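Succinylglutamate desuccinylase/aspartoacylase (Ruegeria sp. TM1040, PDB 3NA6) probably hydrolyses the amide bond of N-acyl amino acids such as N-succinylglutamate or N-acetylaspartate, acting as a metal-dependent hydrolase. Local coordinates at residues 103-116 with 120-132. Numbering follows the deposited sequence. Where two conformers were deposited one is given.
Sequences SPIDRGNLNRAFPG and GTVTQKIADYFQR
The capped first turn of helix 122-134 is held by a carboxylate from the loop before it: D106 meets T123 with both oxygens. T123 N gives a nearly straight bond (168°) to OD2 of D106 at 2.9 Å, and T123 OG1 donates to the syn lone pair of D106 OD1 at 2.7 Å. OD1 also accepts G108 N on its anti side, well out of the carboxylate plane (28°), closing an Asx turn, so three bonds fix the carboxylate's rotation. Were D106 replaced by an alanine, T123 N and OG1 would probably lose their shared acceptor and the turn at G108 its hold. T121 and Q124 form a capping box beside it, with T121 N bound to Q124 OE1 at 3.0 Å and a weak return bond from Q124 N to T121 OG1. With OG1 of T123 beside the backbone N (chi1 -61°), the hydroxyl faces D106 and CG2 is turned onto L110 CA and A113 CB. One helical turn on, A127 CB sits over the centre of the F114 ring, 3.7 Å from its centroid, a CH-pi contact, while Q131 OE1 lies in the ring plane at its edge, 3.5 Å from F114 CD2. P115, after a cis peptide, and G116 run close along the helix; D128 CA makes a CA-H...O contact with P115 O at 3.4 Å. In the same loop N109 bonds H59, part of a possible metal site. The whole is a capping box at a helix N-terminus, reinforced by an Asx-turn aspartate from the preceding loop, in a zinc-peptidase-like catalytic domain.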
loop_
_atom_site.group_PDB
_atom_site.type_symbol
_atom_site.label_atom_id
_atom_site.label_comp_id
_atom_site.label_asym_id
_atom_site.label_seq_id
_atom_site.Cartn_x
_atom_site.Cartn_y
_atom_site.Cartn_z
ATOM N N SER A 103 -1.676 -14.288 9.592
ATOM C CA SER A 103 -0.976 -14.435 8.332
ATOM C C SER A 103 -1.228 -13.284 7.347
ATOM O O SER A 103 -2.373 -12.874 7.101
ATOM C CB SER A 103 -1.378 -15.784 7.680
ATOM O OG SER A 103 -0.805 -15.914 6.377
ATOM N N PRO A 104 -0.164 -12.788 6.725
ATOM C CA PRO A 104 -0.357 -11.836 5.660
ATOM C C PRO A 104 -0.945 -12.463 4.366
ATOM O O PRO A 104 -1.486 -11.747 3.556
ATOM C CB PRO A 104 1.057 -11.311 5.439
ATOM C CG PRO A 104 1.924 -12.439 5.742
ATOM C CD PRO A 104 1.244 -13.217 6.824
ATOM N N ILE A 105 -0.887 -13.784 4.207
ATOM C CA ILE A 105 -1.455 -14.451 3.034
ATOM C C ILE A 105 -2.988 -14.397 3.051
ATOM O O ILE A 105 -3.594 -14.065 2.050
ATOM C CB ILE A 105 -0.970 -15.937 2.910
ATOM C CG1 ILE A 105 0.561 -16.023 2.790
ATOM C CG2 ILE A 105 -1.604 -16.636 1.682
ATOM C CD1 ILE A 105 1.168 -17.502 2.964
ATOM N N ASP A 106 -3.616 -14.682 4.199
ATOM C CA ASP A 106 -5.070 -14.816 4.292
ATOM C C ASP A 106 -5.688 -14.165 5.539
ATOM O O ASP A 106 -6.872 -14.322 5.820
ATOM C CB ASP A 106 -5.421 -16.306 4.235
ATOM C CG ASP A 106 -4.577 -17.155 5.221
ATOM O OD1 ASP A 106 -4.223 -16.642 6.315
ATOM O OD2 ASP A 106 -4.255 -18.315 4.888
ATOM N N ARG A 107 -4.899 -13.414 6.287
ATOM C CA ARG A 107 -5.356 -12.810 7.515
ATOM C C ARG A 107 -5.804 -13.886 8.515
ATOM O O ARG A 107 -6.496 -13.601 9.476
ATOM C CB ARG A 107 -6.499 -11.841 7.203
ATOM C CG ARG A 107 -6.466 -10.537 7.968
ATOM C CD ARG A 107 -5.757 -9.423 7.193
ATOM N NE ARG A 107 -4.302 -9.500 7.344
ATOM C CZ ARG A 107 -3.423 -8.810 6.619
ATOM N NH1 ARG A 107 -3.825 -7.973 5.666
ATOM N NH2 ARG A 107 -2.125 -8.971 6.843
ATOM N N GLY A 108 -5.386 -15.126 8.306
ATOM C CA GLY A 108 -5.835 -16.213 9.168
ATOM C C GLY A 108 -5.272 -16.140 10.580
ATOM O O GLY A 108 -4.053 -16.016 10.778
ATOM N N ASN A 109 -6.174 -16.227 11.548
ATOM C CA ASN A 109 -5.808 -16.493 12.929
ATOM C C ASN A 109 -5.779 -18.005 13.102
ATOM O O ASN A 109 -6.833 -18.675 13.141
ATOM C CB ASN A 109 -6.817 -15.870 13.901
ATOM C CG ASN A 109 -6.426 -16.079 15.361
ATOM O OD1 ASN A 109 -5.517 -16.863 15.666
ATOM N ND2 ASN A 109 -7.094 -15.370 16.269
ATOM N N LEU A 110 -4.573 -18.540 13.186
ATOM C CA LEU A 110 -4.398 -19.988 13.152
ATOM C C LEU A 110 -5.094 -20.592 14.361
ATOM O O LEU A 110 -5.698 -21.666 14.249
ATOM C CB LEU A 110 -2.914 -20.379 13.161
ATOM C CG LEU A 110 -2.551 -21.878 13.190
ATOM C CD1 LEU A 110 -3.276 -22.719 12.107
ATOM C CD2 LEU A 110 -1.060 -22.050 13.079
ATOM N N ASN A 111 -5.057 -19.867 15.493
ATOM C CA ASN A 111 -5.649 -20.368 16.712
ATOM C C ASN A 111 -7.150 -20.516 16.661
ATOM O O ASN A 111 -7.712 -21.165 17.550
ATOM C CB ASN A 111 -5.285 -19.529 17.925
ATOM C CG ASN A 111 -5.486 -20.287 19.228
ATOM O OD1 ASN A 111 -5.236 -21.493 19.303
ATOM N ND2 ASN A 111 -5.966 -19.590 20.258
ATOM N N ARG A 112 -7.807 -19.945 15.658
ATOM C CA ARG A 112 -9.245 -20.154 15.470
ATOM C C ARG A 112 -9.573 -20.823 14.124
ATOM O O ARG A 112 -10.709 -20.764 13.673
ATOM C CB ARG A 112 -9.990 -18.810 15.626
ATOM C CG ARG A 112 -9.458 -17.961 16.806
ATOM C CD ARG A 112 -10.541 -17.125 17.522
ATOM N NE ARG A 112 -9.969 -16.143 18.447
ATOM C CZ ARG A 112 -10.201 -14.833 18.397
ATOM N NH1 ARG A 112 -11.020 -14.324 17.484
ATOM N NH2 ARG A 112 -9.629 -14.032 19.283
ATOM N N ALA A 113 -8.583 -21.472 13.498
ATOM C CA ALA A 113 -8.756 -22.082 12.173
ATOM C C ALA A 113 -9.128 -23.572 12.178
ATOM O O ALA A 113 -9.344 -24.160 11.116
ATOM C CB ALA A 113 -7.498 -21.834 11.307
ATOM N N PHE A 114 -9.223 -24.176 13.353
ATOM C CA PHE A 114 -9.398 -25.640 13.471
ATOM C C PHE A 114 -10.865 -26.062 13.288
ATOM O O PHE A 114 -11.762 -25.325 13.657
ATOM C CB PHE A 114 -8.777 -26.142 14.777
ATOM C CG PHE A 114 -7.292 -26.231 14.686
ATOM C CD1 PHE A 114 -6.511 -25.086 14.788
ATOM C CD2 PHE A 114 -6.686 -27.421 14.348
ATOM C CE1 PHE A 114 -5.156 -25.145 14.602
ATOM C CE2 PHE A 114 -5.308 -27.484 14.173
ATOM C CZ PHE A 114 -4.556 -26.336 14.301
ATOM N N PRO A 115 -11.109 -27.226 12.656
ATOM C CA PRO A 115 -10.152 -28.242 12.231
ATOM C C PRO A 115 -9.458 -27.959 10.878
ATOM O O PRO A 115 -8.613 -28.726 10.468
ATOM C CB PRO A 115 -11.024 -29.477 12.117
ATOM C CG PRO A 115 -12.337 -28.936 11.662
ATOM C CD PRO A 115 -12.492 -27.654 12.396
ATOM N N GLY A 116 -9.787 -26.861 10.212
ATOM C CA GLY A 116 -9.143 -26.522 8.948
ATOM C C GLY A 116 -9.650 -27.400 7.818
ATOM O O GLY A 116 -10.603 -28.149 7.965
ATOM N N GLY A 120 -8.305 -25.457 1.637
ATOM C CA GLY A 120 -8.643 -24.070 1.949
ATOM C C GLY A 120 -7.472 -23.123 1.798
ATOM O O GLY A 120 -6.562 -23.370 1.011
ATOM N N THR A 121 -7.482 -22.062 2.598
ATOM C CA THR A 121 -6.390 -21.096 2.650
ATOM C C THR A 121 -5.138 -21.742 3.249
ATOM O O THR A 121 -5.210 -22.825 3.800
ATOM C CB THR A 121 -6.789 -19.846 3.490
ATOM O OG1 THR A 121 -6.979 -20.206 4.875
ATOM C CG2 THR A 121 -8.047 -19.214 2.914
ATOM N N VAL A 122 -3.984 -21.098 3.090
ATOM C CA VAL A 122 -2.742 -21.596 3.692
ATOM C C VAL A 122 -2.953 -21.913 5.192
ATOM O O VAL A 122 -2.602 -22.995 5.667
ATOM C CB VAL A 122 -1.564 -20.634 3.456
ATOM C CG1 VAL A 122 -0.402 -21.030 4.318
ATOM C CG2 VAL A 122 -1.160 -20.677 1.937
ATOM N N THR A 123 -3.545 -20.979 5.924
ATOM C CA THR A 123 -3.747 -21.152 7.373
ATOM C C THR A 123 -4.623 -22.374 7.672
ATOM O O THR A 123 -4.372 -23.125 8.600
ATOM C CB THR A 123 -4.321 -19.857 7.992
ATOM O OG1 THR A 123 -3.375 -18.772 7.794
ATOM C CG2 THR A 123 -4.569 -20.019 9.511
ATOM N N GLN A 124 -5.657 -22.573 6.866
ATOM C CA GLN A 124 -6.541 -23.714 7.018
ATOM C C GLN A 124 -5.847 -25.034 6.710
ATOM O O GLN A 124 -6.145 -26.034 7.347
ATOM C CB GLN A 124 -7.767 -23.572 6.122
ATOM C CG GLN A 124 -8.644 -22.438 6.521
ATOM C CD GLN A 124 -9.853 -22.329 5.670
ATOM O OE1 GLN A 124 -9.781 -22.299 4.434
ATOM N NE2 GLN A 124 -11.000 -22.308 6.319
ATOM N N LYS A 125 -4.981 -25.035 5.701
ATOM C CA LYS A 125 -4.168 -26.217 5.325
ATOM C C LYS A 125 -3.152 -26.590 6.431
ATOM O O LYS A 125 -2.987 -27.770 6.749
ATOM C CB LYS A 125 -3.450 -25.982 3.991
ATOM C CG LYS A 125 -4.414 -25.938 2.756
ATOM C CD LYS A 125 -3.696 -25.364 1.552
ATOM C CE LYS A 125 -4.216 -25.845 0.238
ATOM N NZ LYS A 125 -3.628 -25.025 -0.861
ATOM N N ILE A 126 -2.540 -25.588 7.066
ATOM C CA ILE A 126 -1.721 -25.812 8.261
ATOM C C ILE A 126 -2.549 -26.499 9.351
ATOM O O ILE A 126 -2.151 -27.544 9.890
ATOM C CB ILE A 126 -1.060 -24.510 8.790
ATOM C CG1 ILE A 126 -0.088 -23.943 7.752
ATOM C CG2 ILE A 126 -0.303 -24.751 10.067
ATOM C CD1 ILE A 126 0.504 -22.524 8.109
ATOM N N ALA A 127 -3.690 -25.913 9.683
ATOM C CA ALA A 127 -4.567 -26.472 10.702
ATOM C C ALA A 127 -4.975 -27.907 10.375
ATOM O O ALA A 127 -4.919 -28.799 11.229
ATOM C CB ALA A 127 -5.821 -25.606 10.871
ATOM N N ASP A 128 -5.353 -28.141 9.135
ATOM C CA ASP A 128 -5.772 -29.473 8.722
ATOM C C ASP A 128 -4.656 -30.522 8.870
ATOM O O ASP A 128 -4.913 -31.672 9.215
ATOM C CB ASP A 128 -6.280 -29.461 7.276
ATOM C CG ASP A 128 -6.664 -30.833 6.800
ATOM O OD1 ASP A 128 -7.790 -31.287 7.131
ATOM O OD2 ASP A 128 -5.817 -31.463 6.146
ATOM N N TYR A 129 -3.428 -30.128 8.581
ATOM C CA TYR A 129 -2.299 -31.036 8.699
ATOM C C TYR A 129 -2.052 -31.378 10.166
ATOM O O TYR A 129 -1.730 -32.514 10.506
ATOM C CB TYR A 129 -1.037 -30.434 8.053
ATOM C CG TYR A 129 0.128 -31.382 8.026
ATOM C CD1 TYR A 129 0.168 -32.449 7.134
ATOM C CD2 TYR A 129 1.184 -31.222 8.886
ATOM C CE1 TYR A 129 1.234 -33.316 7.131
ATOM C CE2 TYR A 129 2.244 -32.070 8.865
ATOM C CZ TYR A 129 2.262 -33.111 8.014
ATOM O OH TYR A 129 3.336 -33.950 8.032
ATOM N N PHE A 130 -2.159 -30.380 11.037
ATOM C CA PHE A 130 -2.021 -30.624 12.465
ATOM C C PHE A 130 -3.170 -31.469 12.979
ATOM O O PHE A 130 -2.939 -32.415 13.715
ATOM C CB PHE A 130 -1.832 -29.310 13.253
ATOM C CG PHE A 130 -0.386 -28.814 13.236
ATOM C CD1 PHE A 130 0.199 -28.402 12.033
ATOM C CD2 PHE A 130 0.389 -28.841 14.369
ATOM C CE1 PHE A 130 1.485 -28.011 11.976
ATOM C CE2 PHE A 130 1.710 -28.443 14.324
ATOM C CZ PHE A 130 2.253 -28.014 13.133
ATOM N N GLN A 131 -4.399 -31.134 12.594
ATOM C CA GLN A 131 -5.591 -31.875 13.035
ATOM C C GLN A 131 -5.554 -33.360 12.666
ATOM O O GLN A 131 -5.798 -34.213 13.512
ATOM C CB GLN A 131 -6.836 -31.270 12.393
ATOM C CG GLN A 131 -8.181 -31.918 12.787
ATOM C CD GLN A 131 -8.645 -31.547 14.189
ATOM O OE1 GLN A 131 -8.541 -30.393 14.606
ATOM N NE2 GLN A 131 -9.151 -32.537 14.926
ATOM N N ARG A 132 -5.237 -33.662 11.408
ATOM C CA ARG A 132 -5.378 -35.030 10.884
ATOM C C ARG A 132 -4.079 -35.816 10.771
ATOM O O ARG A 132 -4.123 -37.039 10.696
ATOM C CB ARG A 132 -6.098 -35.005 9.527
ATOM C CG ARG A 132 -7.562 -34.519 9.660
ATOM C CD ARG A 132 -8.422 -34.852 8.446
ATOM N NE ARG A 132 -7.862 -34.199 7.268
ATOM C CZ ARG A 132 -7.601 -34.773 6.100
ATOM N NH1 ARG A 132 -7.926 -36.038 5.865
ATOM N NH2 ARG A 132 -7.047 -34.051 5.144
HETATM O O HOH W 1 -10.709 -22.916 9.044
HETATM O O HOH W 2 -9.121 -31.094 9.315
#